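Local coordinates for member of DUF4221 family (Bacteroides vulgatus, PDB 3S9J), which is of unknown function but folds as a six-bladed beta-propeller, with sodium ions bound in the crystal, at residues S251-G254 with I255-I259; I258-L261 with N262-P265; Q149-K153 with P154-K158; Y203-Y207 with K208-L212. One frame throughout, in Å; residues are numbered along the deposited sequence. Where two conformers were deposited one is given.

Interaction 1 (S251-G254 with I255-I259); sequences SMEG and INAII
Glu253 ends the 3-10 segment 251-253 and is the first residue to touch the helix that follows, reaching Asn256 and Ala257. Gly254 N, bonded to Ser251 O at 3.0 Å, closes the 3-10 turn that contains Glu253. Glu253 offers its backbone O to Asn256 ND2 at 2.7 Å; the hydrogen bond is bent (136° at the hydrogen), and the oxygen stands 29° out of the plane of the Asn256 amide. In the conformer described, Asn256 CG lies beside its own backbone N (chi1 -49°) and the amide folds back over the preceding turn; a second was deposited, so the bond's permanence is doubtful. The Glu253 side chain starts towards the helix, with its CB 4.0 Å from Ala257 CB, and then runs extended to a salt bridge between OE1 and Lys260. This is the entry into helix 255-263, the only helix in a beta-propeller whose blades are four-stranded antiparallel sheets. Gly254 turns the chain with a positive phi, a conformation awkward for residues with a beta carbon. Its O points into the first turn, receiving a weak bond from Ala257 N at 3.3 Å, while Ala257 CB packs 3.6 Å from that oxygen.

Interaction 2 (I258-L261 with N262-P265); sequences IIKL and NENP
Three successive i to i+4 backbone bonds carry the helix from Ile258-Leu261 into Asn262-Pro265: Asn262 N to Ile258 O at 3.1 Å, Glu263 N to Ile259 O at 2.9 Å, and Asn264 N to Lys260 O at 3.0 Å. Asn264 is the first residue to leave helical phi/psi, so the last of these bonds marks the unwinding end. A water continues the path beyond it, donating to Leu261 O at 2.6 Å and more weakly to Asn264 O. Among the side chains, Glu263 does most of the touching. Its CG sits between its own backbone N and carbonyl carbon (chi1 76°), which swings the chain back over the preceding turn: CG lies 3.3 Å from Ile259 O, and OE1 comes 3.4 Å from the Ile259 CG2 methyl. Beyond the helix, OE1 accepts a hydrogen bond from Leu289 N. With the carboxylate gone, as in an alanine here, Leu289 N would probably lose its acceptor and the CG2 methyl of Ile259 the group packed against it. Asn264 CB presses against Lys260 O at 3.1 Å, with Asn264 CG also 3.2 Å from that oxygen. Lys302 NZ donates to the carbonyls of Asn262 and Asn264, a cation set against a helix C-terminus, just where helix 255-263 of the propeller gives way to strand 266-273, an edge strand of the next blade.

Interaction 3 (Q149-K153 with P154-K158); sequences QEILK and PDMKK
Ile151 and Met156, the latter modelled as selenomethionine, pack against each other in the long irregular loop that links strands 144-148 and 165-171, the two middle strands of one propeller blade. Their side chains cross obliquely: Ile151 CD1 lies 3.7 Å from Met156 CG, Ile151 CB 3.9 Å from SE, and Ile151 CG2 4.0 Å from the terminal CE. Met156 achieves this by bending twice (chi2 -74°, chi3 -70°), which curls SE and CE back towards Ile151 CB and CG2. Lys153 borders the same group through CG, 3.9 Å from Met156 SE, and through its backbone O, 3.6 Å from Met156 CG. Beyond CG the lysine is extended and crosses Asp155 at about a right angle. Its ammonium NZ is 4.4 Å from Asp155 OD1, opposite charges too far apart for a salt bridge; the true partner of NZ is Asp160 OD2, which also accepts the N-H of Lys157. Cutting Lys153 back to an alanine is likely to leave Asp160 OD2 without this cation and the selenium of Met156 without the methylene beside it. Further out, Ile195 touches both Ile151 and Met156, so the apolar pair packs on the short strand 195-197, which precedes strand 201-206, while Arg124 NH1 bonds to Leu152 O. At the tip of the bend, Lys153 CD approaches Asp155 OD1 to 4.1 Å.

Interaction 4 (Y203-Y207 with K208-L212); sequences YDYNY and KESRL. With FMT (formic acid), chain H.
The Tyr205 ring carries the backbone of Arg211 over one face, with Arg211 N 3.8 Å above the plane and displaced towards the rim. At the edge of this ring, in its plane, lie Tyr207 CG, formic acid O1 and a water. Tyr207 in turn has Tyr205 CD2 over the centre of its own ring, 3.6 Å above it, and formic acid O2 at its edge. The Arg211 guanidinium has Glu209 CB over a face, while NE pairs with Asp226. The amide of Asn206 runs alongside Glu209, its plane turned 76° from the carboxylate. Asn206 OD1 accepts Glu209 N at 2.9 Å, the donor standing 52° out of the carbonyl plane. This grip closes the turn of a beta hairpin, strands 201-206 and 211-216. Asn206 and Arg211 form a hydrogen-bonded antiparallel pair, with Asn206 N to Arg211 O at 2.8 Å and almost straight (174°), and Arg211 N to Asn206 O at 2.9 Å. Ser210 also faces Asn206, giving a G1 bulge in which Ser210 takes a positive phi. Tyr205 OH donates to formic acid O1 at 2.7 Å and accepts from a water that also bonds to Ser210 O. With the hydroxyl in both roles, it and Ser210 OG line a polar spot where formic acid, probably from the crystallisation liquor, has settled.

From the N terminus the four contacts follow in the order 3, 4, 1, 2, and none nests in or crosses another. Interaction 3 folds the loop after strand 144-148; interaction 4 closes the hairpin between strands 201-206 and 211-216 of the next sheet, which also packs on strand 139-141 of the preceding one. Interactions 1 and 2 run head to tail, sharing Ile258 and Ile259, and are tied by the Glu253 OE1 to Lys260 NZ salt bridge (2.7 Å) as helix 255-263 leads into strand 266-273. Strand 195-197 touches interactions 1 and 3, whose nearest atoms are about 7 Å apart. Interactions 1 and 4 lie on opposite sides of the chain's centre.

Interaction 1 (S251-G254 with I255-I259)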
loop_
_atom_site.group_PDB
_atom_site.type_symbol
_atom_site.label_atom_id
_atom_site.label_comp_id
_atom_site.label_asym_id
_atom_site.label_seq_id
_atom_site.Cartn_x
_atom_site.Cartn_y
_atom_site.Cartn_z
ATOM N N SER A 251 10.761 9.640 19.107
ATOM C CA SER A 251 11.094 10.888 18.391
ATOM C C SER A 251 12.308 11.620 18.979
ATOM O O SER A 251 13.080 12.213 18.232
ATOM C CB SER A 251 9.887 11.849 18.345
ATOM O OG SER A 251 8.925 11.380 17.419
HETATM N N MSE A 252 12.490 11.567 20.292
HETATM C CA MSE A 252 13.604 12.234 20.987
HETATM C C MSE A 252 14.977 11.671 20.611
HETATM O O MSE A 252 16.000 12.286 20.886
HETATM C CB MSE A 252 13.428 12.131 22.516
HETATM C CG MSE A 252 12.784 13.360 23.158
HETATM SE SE MSE A 252 12.372 13.091 25.040
HETATM C CE MSE A 252 13.845 11.899 25.531
ATOM N N GLU A 253 15.000 10.465 20.033
ATOM C CA GLU A 253 16.254 9.849 19.564
ATOM C C GLU A 253 16.714 10.514 18.269
ATOM O O GLU A 253 17.866 10.354 17.872
ATOM C CB GLU A 253 16.122 8.340 19.309
ATOM C CG GLU A 253 16.092 7.483 20.550
ATOM C CD GLU A 253 16.107 5.970 20.258
ATOM O OE1 GLU A 253 16.350 5.550 19.094
ATOM O OE2 GLU A 253 15.880 5.197 21.222
ATOM N N GLY A 254 15.819 11.245 17.613
ATOM C CA GLY A 254 16.185 11.983 16.419
ATOM C C GLY A 254 16.279 11.098 15.196
ATOM O O GLY A 254 15.426 10.230 14.979
ATOM N N ILE A 255 17.293 11.339 14.367
ATOM C CA ILE A 255 17.382 10.674 13.089
ATOM C C ILE A 255 17.639 9.147 13.259
ATOM O O ILE A 255 17.230 8.374 12.413
ATOM C CB ILE A 255 18.464 11.323 12.171
ATOM C CG1 ILE A 255 18.261 10.912 10.725
ATOM C CG2 ILE A 255 19.909 11.024 12.668
ATOM C CD1 ILE A 255 16.956 11.356 10.082
ATOM N N ASN A 256 18.280 8.767 14.357
ATOM C CA ASN A 256 18.599 7.388 14.715
ATOM C C ASN A 256 17.321 6.512 14.732
ATOM O O ASN A 256 17.290 5.358 14.279
ATOM C CB ASN A 256 19.278 7.397 16.101
ATOM C CG ASN A 256 20.441 8.434 16.215
ATOM O OD1 ASN A 256 21.607 8.054 16.150
ATOM N ND2 ASN A 256 20.111 9.729 16.412
ATOM N N ALA A 257 16.246 7.095 15.283
ATOM C CA ALA A 257 14.954 6.397 15.323
ATOM C C ALA A 257 14.417 6.081 13.926
ATOM O O ALA A 257 13.868 5.000 13.685
ATOM C CB ALA A 257 13.934 7.201 16.122
ATOM N N ILE A 258 14.585 7.021 12.994
ATOM C CA ILE A 258 14.155 6.882 11.631
ATOM C C ILE A 258 15.055 5.856 10.897
ATOM O O ILE A 258 14.564 5.024 10.138
ATOM C CB ILE A 258 14.242 8.255 10.883
ATOM C CG1 ILE A 258 13.357 9.322 11.580
ATOM C CG2 ILE A 258 13.900 8.132 9.426
ATOM C CD1 ILE A 258 12.032 8.819 12.030
ATOM N N ILE A 259 16.356 5.948 11.146
ATOM C CA ILE A 259 17.317 5.049 10.491
ATOM C C ILE A 259 17.026 3.578 10.880
ATOM O O ILE A 259 16.984 2.711 10.009
ATOM C CB ILE A 259 18.744 5.439 10.833
ATOM C CG1 ILE A 259 19.111 6.748 10.096
ATOM C CG2 ILE A 259 19.736 4.322 10.381
ATOM C CD1 ILE A 259 20.365 7.423 10.631
#

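Interaction 2 (I258-L261 with N262-P265)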
loop_
_atom_site.group_PDB
_atom_site.type_symbol
_atom_site.label_atom_id
_atom_site.label_comp_id
_atom_site.label_asym_id
_atom_site.label_seq_id
_atom_site.Cartn_x
_atom_site.Cartn_y
_atom_site.Cartn_z
ATOM N N ILE A 258 14.585 7.021 12.994
ATOM C CA ILE A 258 14.155 6.882 11.631
ATOM C C ILE A 258 15.055 5.856 10.897
ATOM O O ILE A 258 14.564 5.024 10.138
ATOM C CB ILE A 258 14.242 8.255 10.883
ATOM C CG1 ILE A 258 13.357 9.322 11.580
ATOM C CG2 ILE A 258 13.900 8.132 9.426
ATOM C CD1 ILE A 258 12.032 8.819 12.030
ATOM N N ILE A 259 16.356 5.948 11.146
ATOM C CA ILE A 259 17.317 5.049 10.491
ATOM C C ILE A 259 17.026 3.578 10.880
ATOM O O ILE A 259 16.984 2.711 10.009
ATOM C CB ILE A 259 18.744 5.439 10.833
ATOM C CG1 ILE A 259 19.111 6.748 10.096
ATOM C CG2 ILE A 259 19.736 4.322 10.381
ATOM C CD1 ILE A 259 20.365 7.423 10.631
ATOM N N LYS A 260 16.775 3.361 12.157
ATOM C CA LYS A 260 16.534 2.008 12.678
ATOM C C LYS A 260 15.322 1.406 12.009
ATOM O O LYS A 260 15.356 0.262 11.548
ATOM C CB LYS A 260 16.405 2.011 14.190
ATOM C CG LYS A 260 17.749 2.113 14.898
ATOM C CD LYS A 260 17.655 1.890 16.379
ATOM C CE LYS A 260 17.006 3.060 17.101
ATOM N NZ LYS A 260 17.339 3.072 18.573
ATOM N N LEU A 261 14.243 2.185 11.904
ATOM C CA LEU A 261 13.068 1.685 11.213
ATOM C C LEU A 261 13.293 1.388 9.753
ATOM O O LEU A 261 12.751 0.425 9.224
ATOM C CB LEU A 261 11.888 2.643 11.358
ATOM C CG LEU A 261 11.250 2.666 12.738
ATOM C CD1 LEU A 261 10.391 3.955 12.915
ATOM C CD2 LEU A 261 10.400 1.423 12.952
ATOM N N ASN A 262 14.092 2.203 9.075
ATOM C CA ASN A 262 14.399 2.068 7.687
ATOM C C ASN A 262 15.203 0.779 7.371
ATOM O O ASN A 262 15.003 0.083 6.370
ATOM C CB ASN A 262 15.272 3.271 7.311
ATOM C CG ASN A 262 15.249 3.526 5.862
ATOM O OD1 ASN A 262 14.426 2.953 5.192
ATOM N ND2 ASN A 262 16.151 4.379 5.352
ATOM N N GLU A 263 16.185 0.540 8.238
ATOM C CA GLU A 263 17.209 -0.493 7.980
ATOM C C GLU A 263 16.881 -1.876 8.576
ATOM O O GLU A 263 17.230 -2.903 7.986
ATOM C CB GLU A 263 18.596 -0.015 8.468
ATOM C CG GLU A 263 18.799 -0.069 9.995
ATOM C CD GLU A 263 20.024 0.664 10.546
ATOM O OE1 GLU A 263 20.915 1.153 9.781
ATOM O OE2 GLU A 263 20.149 0.693 11.810
ATOM N N ASN A 264 16.200 -1.898 9.713
ATOM C CA ASN A 264 15.892 -3.162 10.411
ATOM C C ASN A 264 14.940 -4.033 9.592
ATOM O O ASN A 264 14.163 -3.523 8.735
ATOM C CB ASN A 264 15.317 -2.871 11.782
ATOM C CG ASN A 264 16.399 -2.518 12.823
ATOM O OD1 ASN A 264 17.564 -2.774 12.614
ATOM N ND2 ASN A 264 15.983 -1.946 13.946
ATOM N N PRO A 265 14.980 -5.357 9.815
ATOM C CA PRO A 265 14.006 -6.200 9.124
ATOM C C PRO A 265 12.572 -5.878 9.529
ATOM O O PRO A 265 12.325 -5.467 10.659
ATOM C CB PRO A 265 14.397 -7.635 9.571
ATOM C CG PRO A 265 15.077 -7.430 10.874
ATOM C CD PRO A 265 15.817 -6.134 10.754
HETATM O O HOH W 1 12.273 -1.953 10.287
#

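Interaction 3 (Q149-K153 with P154-K158)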
loop_
_atom_site.group_PDB
_atom_site.type_symbol
_atom_site.label_atom_id
_atom_site.label_comp_id
_atom_site.label_asym_id
_atom_site.label_seq_id
_atom_site.Cartn_x
_atom_site.Cartn_y
_atom_site.Cartn_z
ATOM N N GLN A 149 -6.742 4.395 9.868
ATOM C CA GLN A 149 -6.650 5.525 10.767
ATOM C C GLN A 149 -5.387 5.416 11.652
ATOM O O GLN A 149 -4.992 4.317 12.052
ATOM C CB GLN A 149 -7.907 5.609 11.624
ATOM C CG GLN A 149 -9.107 6.029 10.785
ATOM C CD GLN A 149 -9.047 7.480 10.386
ATOM O OE1 GLN A 149 -9.340 8.372 11.191
ATOM N NE2 GLN A 149 -8.681 7.736 9.153
ATOM N N GLU A 150 -4.772 6.576 11.883
ATOM C CA GLU A 150 -3.567 6.654 12.714
ATOM C C GLU A 150 -3.960 6.988 14.172
ATOM O O GLU A 150 -5.146 7.180 14.486
ATOM C CB GLU A 150 -2.570 7.664 12.095
ATOM C CG GLU A 150 -1.974 7.202 10.725
ATOM C CD GLU A 150 -0.899 8.139 10.174
ATOM O OE1 GLU A 150 -0.551 9.096 10.893
ATOM O OE2 GLU A 150 -0.400 7.937 9.029
ATOM N N ILE A 151 -2.978 7.015 15.080
ATOM C CA ILE A 151 -3.246 7.317 16.489
ATOM C C ILE A 151 -3.699 8.778 16.728
ATOM O O ILE A 151 -3.313 9.672 16.004
ATOM C CB ILE A 151 -2.022 6.978 17.381
ATOM C CG1 ILE A 151 -0.809 7.813 16.960
ATOM C CG2 ILE A 151 -1.730 5.480 17.284
ATOM C CD1 ILE A 151 0.417 7.664 17.846
ATOM N N LEU A 152 -4.510 9.000 17.754
ATOM C CA LEU A 152 -5.157 10.306 17.957
ATOM C C LEU A 152 -4.481 11.149 19.035
ATOM O O LEU A 152 -4.958 12.228 19.387
ATOM C CB LEU A 152 -6.644 10.117 18.283
ATOM C CG LEU A 152 -7.546 9.668 17.118
ATOM C CD1 LEU A 152 -9.009 9.598 17.601
ATOM C CD2 LEU A 152 -7.382 10.574 15.857
ATOM N N LYS A 153 -3.372 10.655 19.557
ATOM C CA LYS A 153 -2.614 11.406 20.540
ATOM C C LYS A 153 -1.181 10.928 20.493
ATOM O O LYS A 153 -0.939 9.741 20.291
ATOM C CB LYS A 153 -3.218 11.246 21.930
ATOM C CG LYS A 153 -3.087 9.875 22.566
ATOM C CD LYS A 153 -3.571 9.946 23.992
ATOM C CE LYS A 153 -3.162 8.739 24.804
ATOM N NZ LYS A 153 -3.054 9.039 26.264
ATOM N N PRO A 154 -0.225 11.853 20.670
ATOM C CA PRO A 154 1.168 11.527 20.471
ATOM C C PRO A 154 1.773 10.592 21.544
ATOM O O PRO A 154 2.696 9.830 21.226
ATOM C CB PRO A 154 1.850 12.897 20.511
ATOM C CG PRO A 154 1.003 13.705 21.420
ATOM C CD PRO A 154 -0.404 13.224 21.191
ATOM N N ASP A 155 1.264 10.656 22.779
ATOM C CA ASP A 155 1.855 9.929 23.924
ATOM C C ASP A 155 1.031 8.697 24.323
ATOM O O ASP A 155 0.353 8.660 25.361
ATOM C CB ASP A 155 2.045 10.864 25.134
ATOM C CG ASP A 155 0.736 11.509 25.608
ATOM O OD1 ASP A 155 -0.083 11.895 24.740
ATOM O OD2 ASP A 155 0.539 11.622 26.844
HETATM N N MSE A 156 1.112 7.677 23.487
HETATM C CA MSE A 156 0.322 6.473 23.669
HETATM C C MSE A 156 0.818 5.685 24.861
HETATM O O MSE A 156 2.026 5.477 25.014
HETATM C CB MSE A 156 0.375 5.612 22.414
HETATM C CG MSE A 156 -0.233 6.279 21.181
HETATM SE SE MSE A 156 -2.174 6.324 21.260
HETATM C CE MSE A 156 -2.523 4.425 21.030
ATOM N N LYS A 157 -0.125 5.251 25.696
ATOM C CA LYS A 157 0.147 4.288 26.751
ATOM C C LYS A 157 -0.324 2.912 26.291
ATOM O O LYS A 157 -1.114 2.814 25.362
ATOM C CB LYS A 157 -0.569 4.695 28.048
ATOM C CG LYS A 157 -0.376 6.178 28.454
ATOM C CD LYS A 157 1.084 6.515 28.789
ATOM C CE LYS A 157 1.346 8.026 28.760
ATOM N NZ LYS A 157 2.800 8.354 28.669
ATOM N N LYS A 158 0.169 1.854 26.936
ATOM C CA LYS A 158 -0.205 0.471 26.594
ATOM C C LYS A 158 -1.719 0.302 26.457
ATOM O O LYS A 158 -2.200 -0.400 25.557
ATOM C CB LYS A 158 0.343 -0.516 27.648
ATOM C CG LYS A 158 -0.486 -1.791 27.846
#

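Interaction 4 (Y203-Y207 with K208-L212)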
loop_
_atom_site.group_PDB
_atom_site.type_symbol
_atom_site.label_atom_id
_atom_site.label_comp_id
_atom_site.label_asym_id
_atom_site.label_seq_id
_atom_site.Cartn_x
_atom_site.Cartn_y
_atom_site.Cartn_z
ATOM N N TYR A 203 -2.614 -3.462 4.317
ATOM C CA TYR A 203 -3.846 -4.255 4.349
ATOM C C TYR A 203 -4.308 -4.469 2.918
ATOM O O TYR A 203 -3.904 -3.759 1.995
ATOM C CB TYR A 203 -4.946 -3.575 5.201
ATOM C CG TYR A 203 -5.442 -2.258 4.661
ATOM C CD1 TYR A 203 -4.799 -1.083 4.972
ATOM C CD2 TYR A 203 -6.549 -2.201 3.832
ATOM C CE1 TYR A 203 -5.206 0.147 4.466
ATOM C CE2 TYR A 203 -6.989 -1.003 3.318
ATOM C CZ TYR A 203 -6.316 0.175 3.614
ATOM O OH TYR A 203 -6.743 1.370 3.115
ATOM N N ASP A 204 -5.166 -5.448 2.747
ATOM C CA ASP A 204 -5.856 -5.635 1.498
ATOM C C ASP A 204 -7.240 -6.195 1.789
ATOM O O ASP A 204 -7.508 -6.679 2.889
ATOM C CB ASP A 204 -5.073 -6.549 0.553
ATOM C CG ASP A 204 -5.292 -6.215 -0.933
ATOM O OD1 ASP A 204 -6.270 -5.497 -1.280
ATOM O OD2 ASP A 204 -4.454 -6.656 -1.758
ATOM N N TYR A 205 -8.111 -6.100 0.795
ATOM C CA TYR A 205 -9.496 -6.517 0.947
ATOM C C TYR A 205 -9.852 -7.506 -0.156
ATOM O O TYR A 205 -9.670 -7.225 -1.320
ATOM C CB TYR A 205 -10.449 -5.323 0.930
ATOM C CG TYR A 205 -11.844 -5.678 1.447
ATOM C CD1 TYR A 205 -12.096 -5.761 2.804
ATOM C CD2 TYR A 205 -12.910 -5.921 0.574
ATOM C CE1 TYR A 205 -13.332 -6.081 3.285
ATOM C CE2 TYR A 205 -14.163 -6.242 1.059
ATOM C CZ TYR A 205 -14.367 -6.312 2.411
ATOM O OH TYR A 205 -15.616 -6.608 2.908
ATOM N N ASN A 206 -10.367 -8.650 0.255
ATOM C CA ASN A 206 -10.735 -9.765 -0.612
ATOM C C ASN A 206 -12.249 -9.680 -0.788
ATOM O O ASN A 206 -13.004 -9.977 0.134
ATOM C CB ASN A 206 -10.282 -11.052 0.106
ATOM C CG ASN A 206 -10.851 -12.339 -0.488
ATOM O OD1 ASN A 206 -11.812 -12.330 -1.258
ATOM N ND2 ASN A 206 -10.255 -13.461 -0.102
ATOM N N TYR A 207 -12.685 -9.214 -1.950
ATOM C CA TYR A 207 -14.121 -8.999 -2.195
ATOM C C TYR A 207 -14.883 -10.300 -2.370
ATOM O O TYR A 207 -16.063 -10.371 -2.060
ATOM C CB TYR A 207 -14.359 -8.088 -3.392
ATOM C CG TYR A 207 -14.038 -6.620 -3.112
ATOM C CD1 TYR A 207 -14.984 -5.789 -2.492
ATOM C CD2 TYR A 207 -12.821 -6.066 -3.488
ATOM C CE1 TYR A 207 -14.717 -4.465 -2.239
ATOM C CE2 TYR A 207 -12.531 -4.726 -3.227
ATOM C CZ TYR A 207 -13.501 -3.926 -2.620
ATOM O OH TYR A 207 -13.249 -2.597 -2.356
ATOM N N LYS A 208 -14.202 -11.329 -2.856
ATOM C CA LYS A 208 -14.810 -12.659 -2.984
ATOM C C LYS A 208 -15.385 -13.139 -1.653
ATOM O O LYS A 208 -16.510 -13.652 -1.592
ATOM C CB LYS A 208 -13.751 -13.653 -3.483
ATOM C CG LYS A 208 -14.215 -15.132 -3.644
ATOM C CD LYS A 208 -12.972 -16.048 -3.797
ATOM C CE LYS A 208 -13.266 -17.511 -3.563
ATOM N NZ LYS A 208 -13.624 -18.201 -4.828
ATOM N N GLU A 209 -14.600 -13.012 -0.587
ATOM C CA GLU A 209 -15.001 -13.513 0.734
ATOM C C GLU A 209 -15.376 -12.393 1.695
ATOM O O GLU A 209 -15.651 -12.672 2.859
ATOM C CB GLU A 209 -13.874 -14.348 1.369
ATOM C CG GLU A 209 -13.417 -15.538 0.552
ATOM C CD GLU A 209 -14.498 -16.611 0.403
ATOM O OE1 GLU A 209 -15.488 -16.586 1.163
ATOM O OE2 GLU A 209 -14.343 -17.478 -0.473
ATOM N N SER A 210 -15.378 -11.146 1.223
ATOM C CA SER A 210 -15.657 -9.978 2.071
ATOM C C SER A 210 -14.761 -10.001 3.310
ATOM O O SER A 210 -15.220 -9.998 4.468
ATOM C CB SER A 210 -17.158 -9.924 2.422
ATOM O OG SER A 210 -17.863 -9.501 1.272
ATOM N N ARG A 211 -13.457 -10.036 3.037
ATOM C CA ARG A 211 -12.464 -10.375 4.035
ATOM C C ARG A 211 -11.312 -9.360 4.008
ATOM O O ARG A 211 -10.700 -9.127 2.976
ATOM C CB ARG A 211 -11.948 -11.797 3.754
ATOM C CG ARG A 211 -10.825 -12.287 4.617
ATOM C CD ARG A 211 -10.570 -13.769 4.379
ATOM N NE ARG A 211 -11.647 -14.564 4.974
ATOM C CZ ARG A 211 -12.009 -15.778 4.589
ATOM N NH1 ARG A 211 -11.385 -16.396 3.595
ATOM N NH2 ARG A 211 -13.016 -16.376 5.208
ATOM N N LEU A 212 -11.034 -8.799 5.179
ATOM C CA LEU A 212 -9.987 -7.816 5.383
ATOM C C LEU A 212 -8.810 -8.519 6.023
ATOM O O LEU A 212 -8.978 -9.257 6.989
ATOM C CB LEU A 212 -10.465 -6.739 6.325
ATOM C CG LEU A 212 -9.467 -5.662 6.768
ATOM C CD1 LEU A 212 -8.962 -4.837 5.570
ATOM C CD2 LEU A 212 -10.148 -4.760 7.819
HETATM C C FMT H . -18.342 -5.873 0.349
HETATM O O1 FMT H . -17.497 -6.489 1.006
HETATM O O2 FMT H . -18.089 -5.229 -0.676
HETATM O O HOH W 2 -16.163 -7.525 5.425
HETATM O O HOH W 3 -17.654 -8.495 -1.142
#